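Local coordinates for protein transcobalamin-1 (Homo sapiens, PDB 4KKI) that binds vitamin B12 with femtomolar affinity, protecting it from the acid of the stomach, at residues A[32-35]-A[36-39]; A[70-73]-A[74-78]; A[295-298]-A[299-303]. All coordinates share one frame; numbering follows the deposited sequence.

Contact 1 of 3, residues A[32-35]-A[36-39]; sequences NYIR and LKPL
The 3-10 turn that leads into helix 37-45 of the N-terminal alpha domain brings Tyr33 and Ile34 against Leu36 and Lys37. The contact is local, between residues three apart in the chain. Two backbone hydrogen bonds of the i to i+3 kind carry it. Leu36 N donates to Tyr33 O at 3.0 Å. Lys37 N donates to Ile34 O at 3.1 Å. This is the bonding pattern of a 3-10 turn.

The next carbonyl is treated differently. Pro38 has no N-H, and Arg35 O meets the ring methylene instead, with Pro38 CD 3.4 Å from Arg35 O. After it a weak backbone bond runs from Leu39 N to Leu36 O.

Two side-chain groupings follow. Leu36 sets its CB 3.4 Å from Tyr33 O, and its branch turns into the protein. There it packs on Leu273, Ile276 and Leu294. The other grouping lies at the surface. Ile34 has CG1 anti to the backbone N (chi1 -173°), which lets CD1 reach forward along the turn. Ile34 CD1 comes to 4.1 Å from Lys37 CG, and the two chains cross obliquely. Only the aliphatic stem of Lys37 is used, for its ammonium end leads away from the turn. Arg35, also exposed, runs extended from CG to NE at the surface.

The chemistry therefore separates two sides of the turn. Buried Leu36 and Leu39 fix it to helices 265-277 and 284-294 by apolar contact. Ile34 and Arg35 face solvent, with Lys37 partly so, and the backbone bonds hold the turn in shape.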
ATOM      1  N   ASN A  32     -25.805  -4.795   3.028  1.00 81.48           N
ATOM      2  CA  ASN A  32     -25.064  -3.566   2.775  1.00 83.17           C
ATOM      3  C   ASN A  32     -23.986  -3.704   1.701  1.00 71.68           C
ATOM      4  O   ASN A  32     -23.115  -2.843   1.581  1.00 67.30           O
ATOM      5  CB  ASN A  32     -24.448  -3.040   4.073  1.00 87.78           C
ATOM      6  CG  ASN A  32     -25.490  -2.748   5.133  1.00 89.71           C
ATOM      7  OD1 ASN A  32     -26.639  -3.174   5.022  1.00 87.02           O
ATOM      8  ND2 ASN A  32     -25.092  -2.020   6.170  1.00 90.94           N
ATOM      9  N   TYR A  33     -24.048  -4.781   0.923  1.00 64.08           N
ATOM     10  CA  TYR A  33     -23.094  -4.998  -0.162  1.00 64.93           C
ATOM     11  C   TYR A  33     -23.136  -3.868  -1.184  1.00 64.21           C
ATOM     12  O   TYR A  33     -22.141  -3.585  -1.851  1.00 59.27           O
ATOM     13  CB  TYR A  33     -23.353  -6.333  -0.862  1.00 67.98           C
ATOM     14  CG  TYR A  33     -22.644  -7.509  -0.233  1.00 84.25           C
ATOM     15  CD1 TYR A  33     -21.862  -7.349   0.903  1.00 84.83           C
ATOM     16  CD2 TYR A  33     -22.747  -8.780  -0.785  1.00 93.47           C
ATOM     17  CE1 TYR A  33     -21.210  -8.424   1.478  1.00 84.31           C
ATOM     18  CE2 TYR A  33     -22.098  -9.860  -0.219  1.00 94.18           C
ATOM     19  CZ  TYR A  33     -21.331  -9.677   0.912  1.00 91.43           C
ATOM     20  OH  TYR A  33     -20.684 -10.750   1.479  1.00 95.27           O
ATOM     21  N   ILE A  34     -24.295  -3.226  -1.295  1.00 59.60           N
ATOM     22  CA  ILE A  34     -24.485  -2.118  -2.223  1.00 49.76           C
ATOM     23  C   ILE A  34     -23.545  -0.953  -1.896  1.00 51.67           C
ATOM     24  O   ILE A  34     -23.150  -0.193  -2.781  1.00 61.13           O
ATOM     25  CB  ILE A  34     -25.966  -1.646  -2.238  1.00 58.39           C
ATOM     26  CG1 ILE A  34     -26.198  -0.595  -3.327  1.00 64.16           C
ATOM     27  CG2 ILE A  34     -26.391  -1.131  -0.864  1.00 50.74           C
ATOM     28  CD1 ILE A  34     -25.890  -1.085  -4.727  1.00 69.78           C
ATOM     29  N   ARG A  35     -23.168  -0.834  -0.627  1.00 54.70           N
ATOM     30  CA  ARG A  35     -22.261   0.224  -0.194  1.00 53.82           C
ATOM     31  C   ARG A  35     -20.845   0.029  -0.733  1.00 51.21           C
ATOM     32  O   ARG A  35     -20.049   0.966  -0.748  1.00 57.18           O
ATOM     33  CB  ARG A  35     -22.233   0.318   1.333  1.00 52.63           C
ATOM     34  CG  ARG A  35     -23.464   0.967   1.939  1.00 59.13           C
ATOM     35  CD  ARG A  35     -23.359   1.016   3.453  1.00 77.43           C
ATOM     36  NE  ARG A  35     -24.360   1.897   4.046  1.00 93.36           N
ATOM     37  CZ  ARG A  35     -24.153   3.179   4.326  1.00101.41           C
ATOM     38  NH1 ARG A  35     -22.977   3.735   4.068  1.00 95.17           N
ATOM     39  NH2 ARG A  35     -25.121   3.907   4.866  1.00108.15           N
ATOM     40  N   LEU A  36     -20.538  -1.185  -1.177  1.00 51.42           N
ATOM     41  CA  LEU A  36     -19.219  -1.480  -1.729  1.00 50.04           C
ATOM     42  C   LEU A  36     -19.148  -1.212  -3.230  1.00 43.04           C
ATOM     43  O   LEU A  36     -18.076  -1.299  -3.828  1.00 46.28           O
ATOM     44  CB  LEU A  36     -18.825  -2.928  -1.437  1.00 47.92           C
ATOM     45  CG  LEU A  36     -18.730  -3.289   0.046  1.00 51.70           C
ATOM     46  CD1 LEU A  36     -18.216  -4.708   0.220  1.00 52.26           C
ATOM     47  CD2 LEU A  36     -17.844  -2.300   0.776  1.00 47.97           C
ATOM     48  N   LYS A  37     -20.291  -0.890  -3.828  1.00 50.84           N
ATOM     49  CA  LYS A  37     -20.371  -0.616  -5.267  1.00 55.28           C
ATOM     50  C   LYS A  37     -19.391   0.449  -5.789  1.00 51.50           C
ATOM     51  O   LYS A  37     -18.788   0.248  -6.845  1.00 52.68           O
ATOM     52  CB  LYS A  37     -21.809  -0.270  -5.683  1.00 62.31           C
ATOM     53  CG  LYS A  37     -22.358  -1.106  -6.837  1.00 73.80           C
ATOM     54  CD  LYS A  37     -21.500  -0.977  -8.089  1.00 80.12           C
ATOM     55  CE  LYS A  37     -22.112  -1.707  -9.279  1.00 84.50           C
ATOM     56  NZ  LYS A  37     -23.380  -1.076  -9.748  1.00 81.44           N
ATOM     57  N   PRO A  38     -19.237   1.584  -5.073  1.00 51.57           N
ATOM     58  CA  PRO A  38     -18.274   2.577  -5.571  1.00 45.03           C
ATOM     59  C   PRO A  38     -16.867   2.011  -5.716  1.00 45.56           C
ATOM     60  O   PRO A  38     -16.151   2.385  -6.647  1.00 38.54           O
ATOM     61  CB  PRO A  38     -18.303   3.656  -4.487  1.00 36.59           C
ATOM     62  CG  PRO A  38     -19.682   3.577  -3.943  1.00 42.46           C
ATOM     63  CD  PRO A  38     -19.995   2.108  -3.920  1.00 48.11           C
ATOM     64  N   LEU A  39     -16.484   1.113  -4.814  1.00 38.09           N
ATOM     65  CA  LEU A  39     -15.185   0.461  -4.900  1.00 41.34           C
ATOM     66  C   LEU A  39     -15.119  -0.365  -6.173  1.00 49.51           C
ATOM     67  O   LEU A  39     -14.131  -0.317  -6.907  1.00 48.28           O
ATOM     68  CB  LEU A  39     -14.946  -0.442  -3.690  1.00 35.62           C
ATOM     69  CG  LEU A  39     -14.985   0.197  -2.302  1.00 37.73           C
ATOM     70  CD1 LEU A  39     -14.615  -0.831  -1.244  1.00 36.65           C
ATOM     71  CD2 LEU A  39     -14.061   1.397  -2.234  1.00 36.84           C
TER

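Contact 2 of 3, residues A[70-73]-A[74-78]; sequences TLMQ and KMIQQ
Met72 and Met75 lie side by side and point the same way on one face of helix 69-85. Met72 SD is 3.8 Å from Met75 CE. Both chains leave with CG anti to the backbone N, at chi1 174° for Met72 and -178° for Met75. The bend at chi2 (68°) sets Met72 SD beside Met75, whose own bend at chi3 brings its CE alongside. Ile76 closes the group. Its CG1 lies over the backbone, 3.2 Å from Met72 O, and reaches Met72 SD at a looser 4.5 Å.

This is the tight side. Val58 of helix 55-63 meets both methionines. Ala101 and Leu102 of helix 92-102 cover Met75, and Leu102 also touches Ile76. Leu71, one turn before Met75, is buried against Val57 and Leu61.

The opposite character belongs to Thr70, Gln73 and Gln77, which are exposed. Gln73 extends beyond CG, and its OE1 turns back along the helix to Gln69 NE2. Gln77 CB brushes Gln73 O at 3.5 Å, and its own chain runs out straight. Thr70 OG1 is bonded to Asn47 OD1. Lys74 stretches fully extended to the loop before helix 55-63, where its NZ bonds Ser46 O and Asn49 O.

Regular i to i+4 backbone bonds join one turn to the next. Lys74 N bonds Thr70 O at 3.0 Å, Met75 N bonds Leu71 O at 2.9 Å, and Ile76 N bonds Met72 O at 3.1 Å. Gln77 N donates to Gln73 O in the same way.

Such a two-sided alpha-helix, with an apolar face against helices 55-63 and 92-102 and a polar face towards solvent and the loop before helix 55-63, is typical of the alpha6-alpha6 helical barrel of this transport protein.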
ATOM      1  N   THR A  70     -12.211  -8.341 -17.855  1.00 43.52           N
ATOM      2  CA  THR A  70     -11.478  -7.239 -18.475  1.00 43.68           C
ATOM      3  C   THR A  70     -10.225  -6.876 -17.684  1.00 45.46           C
ATOM      4  O   THR A  70      -9.150  -6.698 -18.256  1.00 55.85           O
ATOM      5  CB  THR A  70     -12.356  -5.983 -18.623  1.00 43.23           C
ATOM      6  OG1 THR A  70     -12.980  -5.687 -17.368  1.00 39.48           O
ATOM      7  CG2 THR A  70     -13.427  -6.203 -19.677  1.00 43.70           C
ATOM      8  N   LEU A  71     -10.372  -6.775 -16.368  1.00 45.38           N
ATOM      9  CA  LEU A  71      -9.249  -6.469 -15.492  1.00 47.13           C
ATOM     10  C   LEU A  71      -8.258  -7.627 -15.454  1.00 41.18           C
ATOM     11  O   LEU A  71      -7.046  -7.420 -15.388  1.00 41.79           O
ATOM     12  CB  LEU A  71      -9.746  -6.140 -14.082  1.00 42.61           C
ATOM     13  CG  LEU A  71     -10.535  -4.834 -13.964  1.00 48.07           C
ATOM     14  CD1 LEU A  71     -11.217  -4.723 -12.610  1.00 39.36           C
ATOM     15  CD2 LEU A  71      -9.618  -3.638 -14.204  1.00 40.98           C
ATOM     16  N   MET A  72      -8.782  -8.847 -15.497  1.00 42.73           N
ATOM     17  CA  MET A  72      -7.945 -10.038 -15.528  1.00 49.63           C
ATOM     18  C   MET A  72      -7.062 -10.050 -16.777  1.00 52.31           C
ATOM     19  O   MET A  72      -5.866 -10.339 -16.701  1.00 41.00           O
ATOM     20  CB  MET A  72      -8.813 -11.295 -15.479  1.00 50.83           C
ATOM     21  CG  MET A  72      -8.037 -12.585 -15.652  1.00 67.53           C
ATOM     22  SD  MET A  72      -6.953 -12.906 -14.252  1.00 78.42           S
ATOM     23  CE  MET A  72      -8.163 -13.048 -12.939  1.00 89.76           C
ATOM     24  N   GLN A  73      -7.658  -9.726 -17.920  1.00 50.60           N
ATOM     25  CA  GLN A  73      -6.930  -9.654 -19.185  1.00 53.76           C
ATOM     26  C   GLN A  73      -5.879  -8.552 -19.150  1.00 52.97           C
ATOM     27  O   GLN A  73      -4.772  -8.719 -19.662  1.00 50.22           O
ATOM     28  CB  GLN A  73      -7.892  -9.412 -20.349  1.00 44.83           C
ATOM     29  CG  GLN A  73      -8.826 -10.573 -20.625  1.00 52.49           C
ATOM     30  CD  GLN A  73      -9.959 -10.209 -21.566  1.00 65.72           C
ATOM     31  OE1 GLN A  73     -10.814 -11.039 -21.870  1.00 79.51           O
ATOM     32  NE2 GLN A  73      -9.974  -8.963 -22.029  1.00 61.52           N
ATOM     33  N   LYS A  74      -6.235  -7.422 -18.548  1.00 47.32           N
ATOM     34  CA  LYS A  74      -5.303  -6.312 -18.427  1.00 55.71           C
ATOM     35  C   LYS A  74      -4.097  -6.713 -17.588  1.00 55.49           C
ATOM     36  O   LYS A  74      -2.962  -6.380 -17.923  1.00 55.54           O
ATOM     37  CB  LYS A  74      -5.984  -5.088 -17.810  1.00 53.42           C
ATOM     38  CG  LYS A  74      -5.055  -3.887 -17.674  1.00 53.91           C
ATOM     39  CD  LYS A  74      -5.733  -2.718 -16.983  1.00 50.90           C
ATOM     40  CE  LYS A  74      -4.764  -1.558 -16.800  1.00 55.97           C
ATOM     41  NZ  LYS A  74      -5.337  -0.473 -15.956  1.00 61.00           N
ATOM     42  N   MET A  75      -4.348  -7.434 -16.498  1.00 47.11           N
ATOM     43  CA  MET A  75      -3.276  -7.814 -15.587  1.00 48.92           C
ATOM     44  C   MET A  75      -2.298  -8.773 -16.247  1.00 47.79           C
ATOM     45  O   MET A  75      -1.084  -8.625 -16.107  1.00 54.15           O
ATOM     46  CB  MET A  75      -3.827  -8.437 -14.305  1.00 46.06           C
ATOM     47  CG  MET A  75      -2.736  -8.794 -13.305  1.00 44.13           C
ATOM     48  SD  MET A  75      -3.276  -9.877 -11.970  1.00 48.69           S
ATOM     49  CE  MET A  75      -3.738 -11.349 -12.879  1.00 44.74           C
ATOM     50  N   ILE A  76      -2.833  -9.757 -16.962  1.00 47.04           N
ATOM     51  CA  ILE A  76      -2.010 -10.742 -17.654  1.00 48.68           C
ATOM     52  C   ILE A  76      -1.117 -10.054 -18.679  1.00 53.36           C
ATOM     53  O   ILE A  76       0.068 -10.367 -18.797  1.00 55.23           O
ATOM     54  CB  ILE A  76      -2.872 -11.815 -18.348  1.00 48.86           C
ATOM     55  CG1 ILE A  76      -3.682 -12.596 -17.314  1.00 46.78           C
ATOM     56  CG2 ILE A  76      -2.000 -12.765 -19.161  1.00 47.17           C
ATOM     57  CD1 ILE A  76      -2.832 -13.300 -16.276  1.00 49.34           C
ATOM     58  N   GLN A  77      -1.695  -9.104 -19.407  1.00 56.06           N
ATOM     59  CA  GLN A  77      -0.956  -8.323 -20.389  1.00 57.79           C
ATOM     60  C   GLN A  77       0.185  -7.553 -19.724  1.00 54.17           C
ATOM     61  O   GLN A  77       1.299  -7.515 -20.241  1.00 60.72           O
ATOM     62  CB  GLN A  77      -1.894  -7.361 -21.120  1.00 73.56           C
ATOM     63  CG  GLN A  77      -1.211  -6.499 -22.169  1.00 95.06           C
ATOM     64  CD  GLN A  77      -2.159  -5.507 -22.813  1.00110.40           C
ATOM     65  OE1 GLN A  77      -3.343  -5.454 -22.477  1.00114.98           O
ATOM     66  NE2 GLN A  77      -1.642  -4.713 -23.745  1.00115.01           N
ATOM     67  N   GLN A  78      -0.096  -6.946 -18.575  1.00 48.35           N
ATOM     68  CA  GLN A  78       0.933  -6.231 -17.826  1.00 56.77           C
ATOM     69  C   GLN A  78       2.018  -7.183 -17.336  1.00 54.23           C
ATOM     70  O   GLN A  78       3.207  -6.875 -17.416  1.00 53.46           O
ATOM     71  CB  GLN A  78       0.325  -5.482 -16.637  1.00 53.29           C
ATOM     72  CG  GLN A  78      -0.525  -4.282 -17.018  1.00 62.76           C
ATOM     73  CD  GLN A  78      -1.063  -3.543 -15.805  1.00 68.74           C
ATOM     74  OE1 GLN A  78      -1.059  -4.069 -14.690  1.00 60.62           O
ATOM     75  NE2 GLN A  78      -1.524  -2.317 -16.017  1.00 72.65           N
TER

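Contact 3 of 3, residues A[295-298]-A[299-303]; sequences MGKT and FLDIN
Thr298 has OG1 between its backbone N and carbonyl carbon (chi1 80°), which forms an ST turn at the start of the short 3-10 segment 299-301. Thr298 OG1 accepts Leu300 N at 3.0 Å. Asp301 has CG anti to its carbonyl carbon (chi1 -67°), and this points its carboxylate back to Thr298 N. The main chain adds the i to i+3 bond of the 3-10 segment, with Asp301 N on Thr298 O at 3.1 Å.

Asp301 OD2 takes Thr298 N at 3.0 Å, from above the carboxylate plane. The side chains of Lys297 and Asp301 cross at about a right angle. Lys297 CD lies 3.2 Å from Asp301 OD2, while the ammonium group stays beyond salt-bridge distance. An alanine in place of Thr298 would probably deprive Leu300 N of its acceptor and cost the water next to Asp301 its link to this side chain.

The turn follows a Schellman motif that ends helix 284-294, with Gly296 at positive phi as its C-prime residue. Phe299 N is held by Gln249 OE1, and the Phe299 ring packs on Leu59, Leu63 and Leu152, close to the cobalamin-binding residues Tyr145 and Gln289. One water bridges Thr298 and Asp301: it lies a short 2.5 Å from Thr298 OG1 and donates to Asp301 OD1 at 2.7 Å.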
ATOM      1  N   MET A 295     -14.791  -7.310   3.541  1.00 41.86           N
ATOM      2  CA  MET A 295     -15.484  -8.555   3.256  1.00 40.74           C
ATOM      3  C   MET A 295     -14.986  -9.643   4.194  1.00 37.88           C
ATOM      4  O   MET A 295     -15.260 -10.824   3.990  1.00 40.99           O
ATOM      5  CB  MET A 295     -15.239  -8.976   1.809  1.00 42.08           C
ATOM      6  CG  MET A 295     -16.448  -9.576   1.138  1.00 68.92           C
ATOM      7  SD  MET A 295     -17.491  -8.292   0.440  1.00 84.26           S
ATOM      8  CE  MET A 295     -16.441  -7.732  -0.897  1.00 50.39           C
ATOM      9  N   GLY A 296     -14.239  -9.235   5.215  1.00 37.04           N
ATOM     10  CA  GLY A 296     -13.750 -10.158   6.224  1.00 33.85           C
ATOM     11  C   GLY A 296     -12.605 -11.023   5.735  1.00 43.73           C
ATOM     12  O   GLY A 296     -12.391 -12.128   6.232  1.00 41.99           O
ATOM     13  N   LYS A 297     -11.861 -10.512   4.759  1.00 44.20           N
ATOM     14  CA  LYS A 297     -10.764 -11.259   4.161  1.00 35.03           C
ATOM     15  C   LYS A 297      -9.428 -10.574   4.412  1.00 38.50           C
ATOM     16  O   LYS A 297      -9.364  -9.353   4.554  1.00 41.57           O
ATOM     17  CB  LYS A 297     -10.989 -11.410   2.654  1.00 38.98           C
ATOM     18  CG  LYS A 297     -12.211 -12.239   2.282  1.00 41.17           C
ATOM     19  CD  LYS A 297     -11.991 -13.709   2.592  1.00 51.89           C
ATOM     20  CE  LYS A 297     -13.197 -14.545   2.202  1.00 64.61           C
ATOM     21  NZ  LYS A 297     -12.997 -15.984   2.531  1.00 79.23           N
ATOM     22  N   THR A 298      -8.365 -11.370   4.478  1.00 33.03           N
ATOM     23  CA  THR A 298      -7.009 -10.839   4.565  1.00 36.53           C
ATOM     24  C   THR A 298      -6.134 -11.529   3.527  1.00 42.78           C
ATOM     25  O   THR A 298      -6.568 -12.477   2.872  1.00 38.68           O
ATOM     26  CB  THR A 298      -6.377 -11.070   5.953  1.00 35.30           C
ATOM     27  OG1 THR A 298      -5.899 -12.418   6.048  1.00 36.77           O
ATOM     28  CG2 THR A 298      -7.381 -10.801   7.066  1.00 33.22           C
ATOM     29  N   PHE A 299      -4.898 -11.064   3.388  1.00 41.12           N
ATOM     30  CA  PHE A 299      -3.953 -11.692   2.470  1.00 32.44           C
ATOM     31  C   PHE A 299      -3.634 -13.138   2.855  1.00 45.94           C
ATOM     32  O   PHE A 299      -3.129 -13.903   2.037  1.00 44.65           O
ATOM     33  CB  PHE A 299      -2.661 -10.877   2.371  1.00 37.52           C
ATOM     34  CG  PHE A 299      -2.779  -9.644   1.515  1.00 32.95           C
ATOM     35  CD1 PHE A 299      -3.941  -9.379   0.811  1.00 41.79           C
ATOM     36  CD2 PHE A 299      -1.721  -8.759   1.407  1.00 49.94           C
ATOM     37  CE1 PHE A 299      -4.049  -8.249   0.022  1.00 50.54           C
ATOM     38  CE2 PHE A 299      -1.820  -7.629   0.615  1.00 50.48           C
ATOM     39  CZ  PHE A 299      -2.985  -7.374  -0.078  1.00 46.58           C
ATOM     40  N   LEU A 300      -3.931 -13.513   4.096  1.00 41.15           N
ATOM     41  CA  LEU A 300      -3.651 -14.870   4.562  1.00 44.22           C
ATOM     42  C   LEU A 300      -4.692 -15.883   4.095  1.00 43.90           C
ATOM     43  O   LEU A 300      -4.529 -17.087   4.294  1.00 45.60           O
ATOM     44  CB  LEU A 300      -3.532 -14.906   6.085  1.00 42.25           C
ATOM     45  CG  LEU A 300      -2.389 -14.080   6.673  1.00 50.81           C
ATOM     46  CD1 LEU A 300      -2.316 -14.287   8.173  1.00 51.94           C
ATOM     47  CD2 LEU A 300      -1.068 -14.438   6.011  1.00 48.26           C
ATOM     48  N   ASP A 301      -5.760 -15.395   3.471  1.00 44.60           N
ATOM     49  CA  ASP A 301      -6.795 -16.274   2.932  1.00 48.57           C
ATOM     50  C   ASP A 301      -6.414 -16.798   1.552  1.00 50.99           C
ATOM     51  O   ASP A 301      -7.184 -17.512   0.911  1.00 53.41           O
ATOM     52  CB  ASP A 301      -8.137 -15.547   2.876  1.00 47.87           C
ATOM     53  CG  ASP A 301      -8.678 -15.235   4.250  1.00 52.21           C
ATOM     54  OD1 ASP A 301      -8.418 -16.027   5.178  1.00 48.88           O
ATOM     55  OD2 ASP A 301      -9.352 -14.196   4.406  1.00 56.71           O
ATOM     56  N   ILE A 302      -5.217 -16.435   1.103  1.00 49.15           N
ATOM     57  CA  ILE A 302      -4.687 -16.932  -0.157  1.00 61.13           C
ATOM     58  C   ILE A 302      -4.275 -18.398  -0.034  1.00 67.81           C
ATOM     59  O   ILE A 302      -3.281 -18.728   0.615  1.00 68.66           O
ATOM     60  CB  ILE A 302      -3.490 -16.086  -0.628  1.00 59.15           C
ATOM     61  CG1 ILE A 302      -3.951 -14.669  -0.974  1.00 55.25           C
ATOM     62  CG2 ILE A 302      -2.818 -16.731  -1.827  1.00 70.72           C
ATOM     63  CD1 ILE A 302      -2.827 -13.724  -1.342  1.00 52.42           C
ATOM     64  N   ASN A 303      -5.063 -19.276  -0.646  1.00 64.98           N
ATOM     65  CA  ASN A 303      -4.762 -20.701  -0.665  1.00 71.72           C
ATOM     66  C   ASN A 303      -4.344 -21.107  -2.074  1.00 84.68           C
ATOM     67  O   ASN A 303      -5.185 -21.258  -2.962  1.00 89.81           O
ATOM     68  CB  ASN A 303      -5.980 -21.507  -0.205  1.00 79.00           C
ATOM     69  CG  ASN A 303      -5.637 -22.945   0.155  1.00 90.74           C
ATOM     70  OD1 ASN A 303      -4.628 -23.490  -0.292  1.00 92.65           O
ATOM     71  ND2 ASN A 303      -6.486 -23.567   0.968  1.00 94.04           N
TER
HETATM   72  O   HOH W   1      -7.431 -14.236   6.958  1.00 46.74           O

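Contacts 1 and 3 touch, although their centres are about 19 Å apart. Met295 makes the join. Its SD lies 3.7 Å from Leu36 CD1 and 3.9 Å from Tyr33 CE1. The turn before helix 37-45 therefore packs on the end of helix 284-294. Contact 2 stands apart, with nearest atoms about 8 Å from contact 1 and about 11 Å from contact 3. Helix 55-63 meets side chains of both contacts 2 and 3. Contact 3 is the nearer of these two to the vitamin. The side chain of Phe299 is about 9 Å from bound cyanocobalamin, and that of Met75 about 13 Å.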